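Local coordinates for tailspike protein (Acinetobacter phage vB_ApiP_P1, PDB 6E1R) that probably recognises and cleaves the capsular polysaccharide of Acinetobacter baumannii, serving the phage as a trimeric tailspike with hydrolase activity, at residues I267-F278 and L292-F303. Sequence-based numbering, arbitrary orientation.
Sequences IEWDSYGTQWHF and LIKCTASSPIMF
Cys-295 CB sits under one face of the Trp-269 indole in the interior of a right-handed parallel beta-helix, the fold of many phage tailspikes, and the pair illustrates how a flat ring beds on the small side chain at the equivalent position of the next coil. Residues 267-278 and 292-303 each supply two strands and the turn between them; strands 267-270 and 293-297 run parallel, and Lys-294 N donates to Ile-267 O over 3.2 Å.

Inside, the indole is the bump. Its CG sits between the backbone N and the carbonyl carbon (chi1 76°), which lays the ring across the neighbouring coil, where Cys-295 CB stands 3.5 Å from the centroid of the six-membered ring, almost on its normal, with SG over the same face. Ile-301 CD1 abuts the indole edge at CH2, Ile-293 CG2 closes on CZ3 and Ala-297 CB comes in obliquely beside NE1. The opposite face carries the ring of Trp-276, and Trp-269 NE1 donates to Gly-273 O at 3.1 Å, with the acceptor tilted from the indole plane.

Farther along, Phe-278 and Phe-303 stack like on like and point the same way, their planes 10° apart but slid so far that they barely overlap; Phe-253 and Phe-334 extend the aromatic row to the coils beyond. Between them and the indole, Ile-293 reaches CD1 toward Phe-278 CE1. Between the turns, water 2 accepts from Gln-275 N and lies close to Ser-298 O and Pro-300 O.

On the side facing a second subunit, His-277 lies against Met-302. Its NE2 donates to Gln-275 OE1, which also accepts from Gly-306 N of that subunit. Selenomethionine Met-302 bends at its last torsion (chi3 -52°), curling CE over the imidazole face, 3.6 Å from its centroid, while Met-302 N donates to His-277 ND1 at 3.1 Å, lying in the ring plane.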
# COMPACT_ATOMS: atom_id res chain seq x y z
N ILE A 267 4.54 21.07 -1.68
CA ILE A 267 4.84 20.50 -0.37
C ILE A 267 6.34 20.60 -0.13
O ILE A 267 7.14 20.32 -1.03
CB ILE A 267 4.36 19.03 -0.27
CG1 ILE A 267 2.88 18.93 -0.63
CG2 ILE A 267 4.61 18.48 1.12
CD1 ILE A 267 2.36 17.52 -0.69
N GLU A 268 6.71 21.01 1.08
CA GLU A 268 8.11 21.23 1.41
C GLU A 268 8.35 20.91 2.88
O GLU A 268 7.57 21.30 3.75
CB GLU A 268 8.54 22.67 1.12
CG GLU A 268 9.98 22.98 1.50
CD GLU A 268 10.37 24.41 1.18
OE1 GLU A 268 9.47 25.25 1.01
OE2 GLU A 268 11.59 24.70 1.11
N TRP A 269 9.44 20.18 3.15
CA TRP A 269 9.89 19.96 4.51
C TRP A 269 11.39 19.71 4.49
O TRP A 269 11.95 19.25 3.49
CB TRP A 269 9.16 18.79 5.19
CG TRP A 269 9.59 17.43 4.76
CD1 TRP A 269 10.57 16.66 5.32
CD2 TRP A 269 9.04 16.64 3.69
NE1 TRP A 269 10.67 15.46 4.67
CE2 TRP A 269 9.74 15.42 3.66
CE3 TRP A 269 8.02 16.86 2.76
CZ2 TRP A 269 9.46 14.42 2.74
CZ3 TRP A 269 7.75 15.86 1.84
CH2 TRP A 269 8.47 14.66 1.83
N ASP A 270 12.05 20.02 5.60
CA ASP A 270 13.50 19.95 5.69
C ASP A 270 13.90 19.11 6.91
O ASP A 270 13.12 18.30 7.43
CB ASP A 270 14.10 21.36 5.74
CG ASP A 270 13.60 22.18 6.92
OD1 ASP A 270 12.81 21.65 7.72
OD2 ASP A 270 14.00 23.35 7.04
N SER A 271 15.14 19.31 7.37
CA SER A 271 15.68 18.66 8.56
C SER A 271 15.70 17.14 8.45
O SER A 271 15.72 16.45 9.48
CB SER A 271 14.92 19.09 9.82
OG SER A 271 14.94 20.50 9.96
N TYR A 272 15.70 16.62 7.23
CA TYR A 272 15.71 15.17 6.98
C TYR A 272 14.50 14.50 7.63
O TYR A 272 14.61 13.43 8.24
CB TYR A 272 17.02 14.54 7.45
CG TYR A 272 18.24 15.17 6.82
CD1 TYR A 272 18.89 16.23 7.44
CD2 TYR A 272 18.73 14.71 5.61
CE1 TYR A 272 20.01 16.81 6.87
CE2 TYR A 272 19.85 15.29 5.02
CZ TYR A 272 20.48 16.34 5.66
OH TYR A 272 21.59 16.92 5.09
N GLY A 273 13.34 15.13 7.50
CA GLY A 273 12.12 14.55 8.04
C GLY A 273 11.77 13.24 7.36
O GLY A 273 12.01 13.05 6.16
N THR A 274 11.17 12.34 8.13
CA THR A 274 10.98 10.96 7.71
C THR A 274 9.50 10.63 7.55
O THR A 274 8.64 11.19 8.23
CB THR A 274 11.61 9.99 8.72
OG1 THR A 274 11.04 10.22 10.01
CG2 THR A 274 13.11 10.20 8.79
N GLN A 275 9.23 9.71 6.62
CA GLN A 275 7.93 9.05 6.47
C GLN A 275 6.83 10.06 6.11
O GLN A 275 5.96 10.40 6.92
CB GLN A 275 7.58 8.26 7.74
CG GLN A 275 8.54 7.11 8.02
CD GLN A 275 8.38 5.96 7.04
OE1 GLN A 275 7.26 5.57 6.71
NE2 GLN A 275 9.50 5.43 6.57
N TRP A 276 6.89 10.52 4.87
CA TRP A 276 5.82 11.27 4.22
C TRP A 276 5.29 10.41 3.08
O TRP A 276 5.98 10.22 2.08
CB TRP A 276 6.32 12.62 3.70
CG TRP A 276 6.65 13.65 4.74
CD1 TRP A 276 7.57 13.54 5.74
CD2 TRP A 276 6.07 14.96 4.86
NE1 TRP A 276 7.60 14.70 6.48
CE2 TRP A 276 6.69 15.58 5.97
CE3 TRP A 276 5.09 15.65 4.15
CZ2 TRP A 276 6.36 16.88 6.37
CZ3 TRP A 276 4.76 16.94 4.56
CH2 TRP A 276 5.39 17.53 5.66
N HIS A 277 4.08 9.88 3.24
CA HIS A 277 3.50 8.98 2.25
C HIS A 277 2.14 9.49 1.80
O HIS A 277 1.46 10.22 2.52
CB HIS A 277 3.38 7.56 2.81
CG HIS A 277 4.69 6.97 3.26
ND1 HIS A 277 5.76 6.82 2.41
CD2 HIS A 277 5.09 6.52 4.47
CE1 HIS A 277 6.77 6.29 3.08
NE2 HIS A 277 6.39 6.09 4.33
N PHE A 278 1.76 9.09 0.59
CA PHE A 278 0.56 9.60 -0.08
C PHE A 278 -0.23 8.43 -0.64
O PHE A 278 0.18 7.81 -1.62
CB PHE A 278 0.93 10.59 -1.18
CG PHE A 278 1.74 11.76 -0.70
CD1 PHE A 278 3.12 11.68 -0.59
CD2 PHE A 278 1.12 12.95 -0.36
CE1 PHE A 278 3.86 12.75 -0.14
CE2 PHE A 278 1.86 14.04 0.08
CZ PHE A 278 3.23 13.93 0.19
N LEU A 292 6.94 19.75 -7.53
CA LEU A 292 5.74 19.60 -6.72
C LEU A 292 6.10 19.32 -5.27
O LEU A 292 5.43 19.80 -4.35
CB LEU A 292 4.85 18.48 -7.27
CG LEU A 292 4.33 18.65 -8.70
CD1 LEU A 292 3.41 17.50 -9.05
CD2 LEU A 292 3.61 19.99 -8.86
N ILE A 293 7.16 18.54 -5.04
CA ILE A 293 7.62 18.19 -3.70
C ILE A 293 9.12 18.45 -3.66
O ILE A 293 9.90 17.73 -4.30
CB ILE A 293 7.32 16.74 -3.34
CG1 ILE A 293 5.81 16.46 -3.43
CG2 ILE A 293 7.83 16.42 -1.94
CD1 ILE A 293 5.44 15.02 -3.19
N LYS A 294 9.53 19.48 -2.92
CA LYS A 294 10.94 19.79 -2.69
C LYS A 294 11.22 19.55 -1.21
O LYS A 294 10.68 20.26 -0.35
CB LYS A 294 11.27 21.23 -3.07
CG LYS A 294 12.72 21.60 -2.74
CD LYS A 294 12.94 23.10 -2.75
CE LYS A 294 12.82 23.66 -4.14
NZ LYS A 294 13.18 25.11 -4.17
N CYS A 295 12.05 18.56 -0.91
CA CYS A 295 12.25 18.15 0.47
C CYS A 295 13.70 17.78 0.73
O CYS A 295 14.35 17.14 -0.11
CB CYS A 295 11.35 16.97 0.82
SG CYS A 295 11.67 15.47 -0.14
N THR A 296 14.20 18.20 1.89
CA THR A 296 15.44 17.69 2.46
C THR A 296 15.01 16.60 3.44
O THR A 296 14.72 16.87 4.60
CB THR A 296 16.25 18.79 3.14
OG1 THR A 296 16.56 19.81 2.19
CG2 THR A 296 17.53 18.23 3.73
N ALA A 297 14.95 15.36 2.95
CA ALA A 297 14.31 14.28 3.68
C ALA A 297 15.22 13.07 3.77
O ALA A 297 16.20 12.93 3.04
CB ALA A 297 12.98 13.88 3.03
N SER A 298 14.87 12.18 4.70
CA SER A 298 15.40 10.83 4.78
C SER A 298 14.22 9.88 4.88
O SER A 298 13.06 10.30 4.98
CB SER A 298 16.37 10.66 5.96
OG SER A 298 15.73 10.92 7.20
N SER A 299 14.52 8.57 4.83
CA SER A 299 13.52 7.50 4.80
C SER A 299 12.77 7.54 3.48
O SER A 299 12.78 8.56 2.78
CB SER A 299 12.56 7.59 5.99
OG SER A 299 13.13 7.01 7.15
N PRO A 300 12.10 6.45 3.08
CA PRO A 300 11.45 6.42 1.77
C PRO A 300 10.23 7.33 1.69
O PRO A 300 9.64 7.72 2.70
CB PRO A 300 11.04 4.95 1.62
CG PRO A 300 10.90 4.47 3.01
CD PRO A 300 12.01 5.14 3.76
N ILE A 301 9.87 7.66 0.46
CA ILE A 301 8.67 8.41 0.14
C ILE A 301 7.87 7.59 -0.86
O ILE A 301 8.38 7.26 -1.94
CB ILE A 301 8.99 9.80 -0.43
CG1 ILE A 301 9.86 10.59 0.55
CG2 ILE A 301 7.71 10.56 -0.74
CD1 ILE A 301 10.34 11.92 -0.00
N MSE A 302 6.64 7.24 -0.51
CA MSE A 302 5.84 6.35 -1.35
C MSE A 302 4.51 6.95 -1.78
O MSE A 302 3.84 7.64 -1.00
CB MSE A 302 5.59 5.03 -0.62
CG MSE A 302 6.85 4.30 -0.21
SE MSE A 302 6.44 2.62 0.68
CE MSE A 302 5.20 3.29 2.03
N PHE A 303 4.13 6.68 -3.02
CA PHE A 303 2.84 7.06 -3.57
C PHE A 303 2.09 5.78 -3.90
O PHE A 303 2.41 5.10 -4.88
CB PHE A 303 2.99 7.94 -4.81
CG PHE A 303 3.69 9.24 -4.55
CD1 PHE A 303 5.08 9.32 -4.60
CD2 PHE A 303 2.97 10.39 -4.25
CE1 PHE A 303 5.73 10.51 -4.37
CE2 PHE A 303 3.62 11.59 -4.01
CZ PHE A 303 5.00 11.65 -4.07
O HOH W 1 14.23 21.56 2.47
O HOH W 2 10.64 9.92 4.34